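PDB 4QNY: mitogen activated protein kinase, putative from Leishmania donovani, which probably acts as a serine/threonine kinase of the MAP kinase family, transferring the ATP gamma-phosphate to protein substrates in signalling. Local coordinates for residues I207-I212 and K297-V302; A137-H142 and T301-M306; M188-A193 and G221-F226. One frame throughout, in Å; residues are numbered along the deposited sequence.

Interaction 1 (I207-I212 and K297-V302)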
# COMPACT_ATOMS: atom_id res chain seq x y z
N ILE A 207 -3.97 -6.17 9.18
CA ILE A 207 -4.34 -6.29 7.78
C ILE A 207 -3.18 -5.88 6.87
O ILE A 207 -3.11 -6.29 5.72
CB ILE A 207 -5.58 -5.43 7.43
CG1 ILE A 207 -5.27 -3.94 7.56
CG2 ILE A 207 -6.77 -5.82 8.31
CD1 ILE A 207 -6.33 -3.04 6.95
N ASP A 208 -2.27 -5.07 7.41
CA ASP A 208 -1.08 -4.68 6.66
C ASP A 208 -0.05 -5.80 6.66
O ASP A 208 0.71 -5.96 5.71
CB ASP A 208 -0.47 -3.40 7.25
CG ASP A 208 -1.30 -2.17 6.96
OD1 ASP A 208 -2.05 -2.18 5.95
OD2 ASP A 208 -1.21 -1.19 7.72
N VAL A 209 -0.04 -6.59 7.74
CA VAL A 209 0.85 -7.73 7.85
C VAL A 209 0.45 -8.79 6.83
O VAL A 209 1.30 -9.45 6.22
CB VAL A 209 0.83 -8.34 9.27
CG1 VAL A 209 1.74 -9.56 9.35
CG2 VAL A 209 1.25 -7.29 10.29
N TRP A 210 -0.86 -8.95 6.64
CA TRP A 210 -1.40 -9.88 5.65
C TRP A 210 -0.91 -9.52 4.25
O TRP A 210 -0.55 -10.39 3.47
CB TRP A 210 -2.93 -9.88 5.70
CG TRP A 210 -3.55 -10.82 4.71
CD1 TRP A 210 -3.93 -10.53 3.43
CD2 TRP A 210 -3.85 -12.21 4.91
NE1 TRP A 210 -4.46 -11.65 2.83
CE2 TRP A 210 -4.42 -12.69 3.71
CE3 TRP A 210 -3.70 -13.09 5.99
CZ2 TRP A 210 -4.84 -14.01 3.56
CZ3 TRP A 210 -4.12 -14.40 5.84
CH2 TRP A 210 -4.68 -14.85 4.63
N GLY A 211 -0.90 -8.22 3.95
CA GLY A 211 -0.44 -7.73 2.67
C GLY A 211 1.03 -8.05 2.43
O GLY A 211 1.42 -8.36 1.30
N ILE A 212 1.84 -7.97 3.48
CA ILE A 212 3.26 -8.29 3.39
C ILE A 212 3.45 -9.78 3.13
O ILE A 212 4.33 -10.18 2.37
CB ILE A 212 4.01 -7.87 4.67
CG1 ILE A 212 3.95 -6.36 4.85
CG2 ILE A 212 5.46 -8.33 4.61
CD1 ILE A 212 4.60 -5.58 3.73
N LYS A 297 -5.53 -12.18 15.43
CA LYS A 297 -5.04 -12.20 16.81
C LYS A 297 -3.95 -13.25 17.01
O LYS A 297 -3.18 -13.18 17.96
CB LYS A 297 -6.20 -12.46 17.78
CG LYS A 297 -7.29 -11.40 17.74
CD LYS A 297 -8.45 -11.77 18.65
CE LYS A 297 -9.56 -10.74 18.57
NZ LYS A 297 -9.13 -9.41 19.08
N ARG A 298 -3.90 -14.22 16.10
CA ARG A 298 -2.87 -15.26 16.15
C ARG A 298 -1.84 -15.04 15.04
O ARG A 298 -0.84 -15.75 14.95
CB ARG A 298 -3.50 -16.65 16.03
CG ARG A 298 -4.38 -17.02 17.21
CD ARG A 298 -5.42 -18.07 16.82
NE ARG A 298 -4.85 -19.40 16.65
CZ ARG A 298 -5.06 -20.41 17.48
NH1 ARG A 298 -4.50 -21.60 17.24
NH2 ARG A 298 -5.83 -20.25 18.55
N ARG A 299 -2.11 -14.04 14.20
CA ARG A 299 -1.20 -13.65 13.14
C ARG A 299 0.00 -12.90 13.71
O ARG A 299 -0.13 -12.18 14.70
CB ARG A 299 -1.92 -12.79 12.10
CG ARG A 299 -1.10 -12.41 10.89
CD ARG A 299 -1.90 -11.51 9.96
NE ARG A 299 -3.18 -12.12 9.59
CZ ARG A 299 -4.31 -11.45 9.44
NH1 ARG A 299 -4.34 -10.14 9.62
NH2 ARG A 299 -5.42 -12.09 9.10
N ILE A 300 1.17 -13.07 13.10
CA ILE A 300 2.38 -12.42 13.57
C ILE A 300 2.25 -10.90 13.47
O ILE A 300 1.62 -10.38 12.55
CB ILE A 300 3.63 -12.91 12.78
CG1 ILE A 300 4.91 -12.61 13.54
CG2 ILE A 300 3.66 -12.32 11.37
CD1 ILE A 300 6.14 -13.26 12.94
N THR A 301 2.81 -10.20 14.45
CA THR A 301 2.77 -8.74 14.45
C THR A 301 3.99 -8.19 13.73
O THR A 301 4.91 -8.94 13.39
CB THR A 301 2.71 -8.18 15.88
OG1 THR A 301 3.90 -8.54 16.59
CG2 THR A 301 1.50 -8.71 16.62
N VAL A 302 4.00 -6.89 13.50
CA VAL A 302 5.12 -6.25 12.81
C VAL A 302 6.40 -6.36 13.63
O VAL A 302 7.47 -6.68 13.09
CB VAL A 302 4.82 -4.76 12.51
CG1 VAL A 302 6.03 -4.10 11.88
CG2 VAL A 302 3.61 -4.64 11.61

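Interaction 2 (A137-H142 and T301-M306)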
# COMPACT_ATOMS: atom_id res chain seq x y z
N ALA A 137 8.98 0.06 7.89
CA ALA A 137 8.16 1.18 7.47
C ALA A 137 6.77 1.09 8.10
O ALA A 137 6.22 2.09 8.56
CB ALA A 137 8.05 1.23 5.96
N LEU A 138 6.22 -0.12 8.13
CA LEU A 138 4.90 -0.34 8.71
C LEU A 138 4.90 -0.07 10.21
O LEU A 138 3.90 0.40 10.76
CB LEU A 138 4.42 -1.77 8.45
CG LEU A 138 3.92 -2.06 7.04
CD1 LEU A 138 3.49 -3.51 6.92
CD2 LEU A 138 2.77 -1.13 6.68
N HIS A 139 6.01 -0.38 10.87
CA HIS A 139 6.14 -0.14 12.30
C HIS A 139 6.03 1.35 12.61
O HIS A 139 5.42 1.75 13.60
CB HIS A 139 7.46 -0.69 12.83
CG HIS A 139 7.66 -0.48 14.30
ND1 HIS A 139 8.64 0.34 14.80
CD2 HIS A 139 7.01 -0.98 15.37
CE1 HIS A 139 8.59 0.34 16.12
NE2 HIS A 139 7.60 -0.46 16.49
N ILE A 140 6.63 2.16 11.74
CA ILE A 140 6.59 3.61 11.88
C ILE A 140 5.19 4.16 11.64
O ILE A 140 4.69 4.98 12.42
CB ILE A 140 7.58 4.28 10.91
CG1 ILE A 140 9.01 3.99 11.36
CG2 ILE A 140 7.33 5.78 10.83
CD1 ILE A 140 10.02 3.99 10.23
N ILE A 141 4.55 3.69 10.57
CA ILE A 141 3.19 4.09 10.24
C ILE A 141 2.21 3.70 11.34
O ILE A 141 1.35 4.49 11.74
CB ILE A 141 2.74 3.48 8.90
CG1 ILE A 141 3.66 3.95 7.76
CG2 ILE A 141 1.29 3.84 8.60
CD1 ILE A 141 3.50 3.16 6.48
N HIS A 142 2.34 2.47 11.83
CA HIS A 142 1.45 1.96 12.87
C HIS A 142 1.66 2.66 14.21
O HIS A 142 0.72 2.85 14.98
CB HIS A 142 1.65 0.45 13.05
CG HIS A 142 1.20 -0.36 11.87
ND1 HIS A 142 1.47 -1.71 11.75
CD2 HIS A 142 0.51 -0.01 10.76
CE1 HIS A 142 0.96 -2.16 10.62
NE2 HIS A 142 0.37 -1.15 10.00
N THR A 301 2.81 -10.20 14.45
CA THR A 301 2.77 -8.74 14.45
C THR A 301 3.99 -8.19 13.73
O THR A 301 4.91 -8.94 13.39
CB THR A 301 2.71 -8.18 15.88
OG1 THR A 301 3.90 -8.54 16.59
CG2 THR A 301 1.50 -8.71 16.62
N VAL A 302 4.00 -6.89 13.50
CA VAL A 302 5.12 -6.25 12.81
C VAL A 302 6.40 -6.36 13.63
O VAL A 302 7.47 -6.68 13.09
CB VAL A 302 4.82 -4.76 12.51
CG1 VAL A 302 6.03 -4.10 11.88
CG2 VAL A 302 3.61 -4.64 11.61
N LEU A 303 6.30 -6.10 14.93
CA LEU A 303 7.44 -6.21 15.83
C LEU A 303 8.01 -7.63 15.83
O LEU A 303 9.22 -7.81 15.71
CB LEU A 303 7.04 -5.81 17.25
CG LEU A 303 6.92 -4.31 17.53
CD1 LEU A 303 6.14 -4.07 18.82
CD2 LEU A 303 8.29 -3.67 17.62
N GLN A 304 7.14 -8.62 15.97
CA GLN A 304 7.55 -10.01 15.98
C GLN A 304 8.15 -10.43 14.65
O GLN A 304 9.11 -11.21 14.60
CB GLN A 304 6.37 -10.92 16.33
CG GLN A 304 5.87 -10.79 17.76
CD GLN A 304 4.56 -11.53 17.98
OE1 GLN A 304 3.85 -11.85 17.03
NE2 GLN A 304 4.24 -11.80 19.24
N ALA A 305 7.59 -9.92 13.56
CA ALA A 305 8.08 -10.24 12.22
C ALA A 305 9.48 -9.67 11.99
O ALA A 305 10.30 -10.30 11.33
CB ALA A 305 7.12 -9.71 11.17
N MET A 306 9.74 -8.50 12.55
CA MET A 306 11.05 -7.88 12.44
C MET A 306 12.09 -8.64 13.26
O MET A 306 13.28 -8.59 12.96
CB MET A 306 11.00 -6.42 12.89
CG MET A 306 10.23 -5.50 11.96
SD MET A 306 10.35 -3.76 12.44
CE MET A 306 9.56 -3.80 14.05

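Interaction 3 (M188-A193 and G221-F226)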
# COMPACT_ATOMS: atom_id res chain seq x y z
N MET A 188 -8.59 -4.49 -7.51
CA MET A 188 -7.59 -5.35 -6.88
C MET A 188 -7.97 -5.67 -5.44
O MET A 188 -7.77 -4.86 -4.54
CB MET A 188 -6.21 -4.69 -6.92
CG MET A 188 -5.09 -5.54 -6.35
SD MET A 188 -4.89 -7.10 -7.24
CE MET A 188 -4.61 -6.51 -8.91
N ARG A 189 -8.52 -6.87 -5.23
CA ARG A 189 -8.93 -7.30 -3.89
C ARG A 189 -8.07 -8.46 -3.39
O ARG A 189 -8.31 -9.01 -2.32
CB ARG A 189 -10.40 -7.72 -3.90
CG ARG A 189 -10.64 -9.09 -4.53
CD ARG A 189 -12.10 -9.51 -4.46
NE ARG A 189 -12.93 -8.78 -5.42
CZ ARG A 189 -13.98 -8.03 -5.08
NH1 ARG A 189 -14.33 -7.91 -3.81
NH2 ARG A 189 -14.67 -7.40 -6.02
N TRP A 190 -7.06 -8.82 -4.17
CA TRP A 190 -6.26 -10.02 -3.92
C TRP A 190 -5.40 -9.94 -2.66
O TRP A 190 -4.84 -10.94 -2.23
CB TRP A 190 -5.36 -10.31 -5.12
CG TRP A 190 -6.12 -10.60 -6.38
CD1 TRP A 190 -7.46 -10.84 -6.50
CD2 TRP A 190 -5.58 -10.68 -7.71
NE1 TRP A 190 -7.79 -11.07 -7.82
CE2 TRP A 190 -6.65 -10.97 -8.58
CE3 TRP A 190 -4.30 -10.53 -8.24
CZ2 TRP A 190 -6.48 -11.12 -9.95
CZ3 TRP A 190 -4.13 -10.67 -9.61
CH2 TRP A 190 -5.21 -10.96 -10.45
N TYR A 191 -5.31 -8.75 -2.07
CA TYR A 191 -4.42 -8.54 -0.94
C TYR A 191 -5.18 -8.15 0.32
O TYR A 191 -4.59 -7.70 1.30
CB TYR A 191 -3.36 -7.49 -1.29
CG TYR A 191 -2.55 -7.88 -2.50
CD1 TYR A 191 -1.42 -8.66 -2.38
CD2 TYR A 191 -2.95 -7.49 -3.78
CE1 TYR A 191 -0.68 -9.04 -3.48
CE2 TYR A 191 -2.22 -7.86 -4.89
CZ TYR A 191 -1.08 -8.64 -4.74
OH TYR A 191 -0.35 -9.01 -5.84
N ARG A 192 -6.50 -8.32 0.28
CA ARG A 192 -7.35 -8.04 1.43
C ARG A 192 -7.31 -9.17 2.45
O ARG A 192 -7.50 -10.34 2.11
CB ARG A 192 -8.79 -7.79 0.98
CG ARG A 192 -8.96 -6.50 0.19
CD ARG A 192 -10.39 -6.35 -0.32
NE ARG A 192 -10.72 -4.96 -0.59
CZ ARG A 192 -11.89 -4.54 -1.04
NH1 ARG A 192 -12.86 -5.41 -1.28
NH2 ARG A 192 -12.10 -3.25 -1.25
N ALA A 193 -7.06 -8.81 3.70
CA ALA A 193 -7.04 -9.77 4.80
C ALA A 193 -8.40 -10.43 4.97
O ALA A 193 -9.43 -9.83 4.64
CB ALA A 193 -6.61 -9.08 6.09
N GLY A 221 8.69 -16.61 -5.25
CA GLY A 221 8.55 -17.27 -6.54
C GLY A 221 7.14 -17.75 -6.83
O GLY A 221 6.90 -18.95 -6.92
N SER A 222 6.21 -16.81 -6.98
CA SER A 222 4.82 -17.15 -7.26
C SER A 222 4.00 -15.96 -7.74
O SER A 222 4.32 -14.81 -7.46
CB SER A 222 4.16 -17.74 -6.00
OG SER A 222 2.79 -18.01 -6.23
N ARG A 223 2.94 -16.26 -8.48
CA ARG A 223 1.92 -15.28 -8.82
C ARG A 223 1.08 -15.00 -7.57
O ARG A 223 1.19 -15.75 -6.60
CB ARG A 223 1.05 -15.78 -9.98
CG ARG A 223 1.67 -15.57 -11.36
CD ARG A 223 1.54 -14.12 -11.80
NE ARG A 223 0.14 -13.74 -12.01
CZ ARG A 223 -0.26 -12.51 -12.33
NH1 ARG A 223 0.62 -11.54 -12.48
NH2 ARG A 223 -1.55 -12.26 -12.50
N PRO A 224 0.27 -13.93 -7.58
CA PRO A 224 -0.61 -13.63 -6.44
C PRO A 224 -1.37 -14.86 -5.92
O PRO A 224 -2.07 -15.53 -6.69
CB PRO A 224 -1.58 -12.60 -7.01
CG PRO A 224 -0.74 -11.84 -7.97
CD PRO A 224 0.22 -12.84 -8.58
N LEU A 225 -1.21 -15.15 -4.64
CA LEU A 225 -1.70 -16.39 -4.04
C LEU A 225 -3.23 -16.47 -4.00
O LEU A 225 -3.80 -17.54 -4.20
CB LEU A 225 -1.15 -16.55 -2.63
CG LEU A 225 0.36 -16.34 -2.44
CD1 LEU A 225 0.75 -16.51 -0.98
CD2 LEU A 225 1.15 -17.29 -3.32
N PHE A 226 -3.88 -15.34 -3.73
CA PHE A 226 -5.32 -15.33 -3.54
C PHE A 226 -6.03 -14.46 -4.57
O PHE A 226 -6.36 -13.30 -4.30
CB PHE A 226 -5.66 -14.84 -2.13
CG PHE A 226 -4.72 -15.36 -1.07
CD1 PHE A 226 -4.69 -16.70 -0.74
CD2 PHE A 226 -3.86 -14.49 -0.41
CE1 PHE A 226 -3.83 -17.18 0.23
CE2 PHE A 226 -2.99 -14.96 0.56
CZ PHE A 226 -2.98 -16.30 0.88
O HOH W 1 -2.93 -12.50 -3.12

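Interaction 1 (I207-I212 and K297-V302)
The side chain of R299 reaches across V209 and W210 of helix 206-219. Its CB points toward the helix. CG is anti to the backbone N (chi1 -176°), which carries the chain out to the helix surface. CD passes V209 CG1 at 4.2 Å. A bend at chi3 then turns the guanidinium toward the start of the helix. NE lies 3.8 Å from W210 CE3 and donates to V293 O. At the tip, NH2 sits 3.7 Å from the same W210 CE3. That atom lies over one face of the guanidinium, but the ring and guanidinium planes are 61° apart, so this is no parallel stack. NH1 has I207 N near the guanidinium plane, 4.0 Å away. Its main partner, E195, lies outside both segments and forms a salt bridge with it. E195 is the glutamate of the APE motif, which in kinases generally pairs with a C-lobe arginine.

The other half of the contact centres on V209. Its CG1 packs against I300 O at 3.3 Å and I300 CG2 at 3.9 Å. V209 CG2 meets V302 CG2 at 3.8 Å. I300 O also accepts from Q206 NE2, so the carbonyl beside the valine has a polar partner.

The loop between helices 282-291 and 302-306 is thus laid along the first turn of helix 206-219. W210 and R299 both touch P194, the first residue of helix 194-197. I300 packs on helix 282-291. On helix 206-219, D208 accepts from the backbone N of H148 and R149, as in the kinase fold generally.

Interaction 2 (A137-H142 and T301-M306)
H139 and V302 lie at the closest backbone approach of two helix segments that run nearly antiparallel, at 157°, with their axes 10.1 Å apart. H139 CB meets V302 CG1 at 3.8 Å. M306 and L303 both approach the imidazole of H139 from the same side of its plane. M306 CE lies over the face, 4.2 Å from the ring centroid, in a CH-pi contact offset toward the CG side. L303 CD2 comes obliquely to H139 NE2 at 3.5 Å. The bend of M306 at chi3 (-63°) brings its methyl back over the ring. H142 uses its edge instead: V302 CG2 lies near the ring plane, 3.6 Å from H142 ND1. L138 CB adds a looser contact with the same methyl.

Further out, T301 and Q304 form a capping box. Q304 N donates to T301 OG1 at 3.3 Å, and T301 N donates to Q304 OE1 at 3.2 Å. The box fixes the first turn of the helix that carries V302, L303 and M306. H142 is positioned from its other nitrogen, NE2, which bonds D208 OD2.

H139 is met over one face and obliquely, H142 at its edge, in each case by methyl groups. Because H142 NE2 meets a carboxylate, it probably carries a proton. The charge of D208 could favour a protonated ring, though D208 is also held by the backbone N of H148 and R149.

Interaction 3 (M188-A193 and G221-F226)
The W190 indole and the P224 ring meet obliquely, with P224 CB 3.6 Å from W190 CE3. One face of the indole carries M188 SD, 3.3 Å above the plane and toward the rim. R223 NH2 approaches W190 CZ3 obliquely at 4.2 Å. The R223 guanidinium has P224 CD over one face, so the proline touches both flat groups. The Y191 ring has M188 CG at its edge, in plane, and a water over one face, toward the rim. Y191 OH touches P224 CG at 3.6 Å and is hydrogen-bonded to E218. The F226 ring has L225 CB over the centre of one face and W190 O near its plane, at the edge. It also meets the W210 ring, with planes at about 25°.

F226 O sits 3.3 Å from W190 CB and makes a bent, probably weak CA-H...O contact with W190 CA. With chi1 at -62°, the indole CG is also brought close to this carbonyl. W190 O and F226 O, 3.5 Å apart, cannot bond each other. The same water donates to W190 O at 2.6 Å and accepts from F226 N at 3.1 Å, joining the two loops. Q234 NE2 serves F226 O. W190 NE1 donates to G228 O, which holds the NE1 edge of the indole.

W190 and Y191 belong to a type I turn from R189 to R192, near the end of the activation segment, where MAP kinases have their P+1 loop. The turn leads into helix 194-197. The partner loop leaves helix 206-219 at G221, whose phi is positive, and runs to helix 231-242. W190 touches Q234 of that helix. F226 touches C214 of helix 206-219 and I238 and V241 of helix 231-242.

All three contacts lie in the helical C-lobe of the kinase domain and gather around helix 206-219. Interactions 1 and 2 are about 9 Å apart between centres and share T301 and V302. D208 of interaction 1 also bonds H142 of interaction 2. Interaction 3 lies about 14 Å from interaction 1, centre to centre, and W210 links the two by packing on F226, Y191 and A193. Interactions 2 and 3 do not touch; their nearest atoms are about 11 Å apart. Along the chain, interaction 3 is nested inside the loop closed by interaction 2 and crosses interaction 1. Helix 206-219 thus ties together helix 124-143, the activation-segment end, the loop 297-302 and helix 302-306.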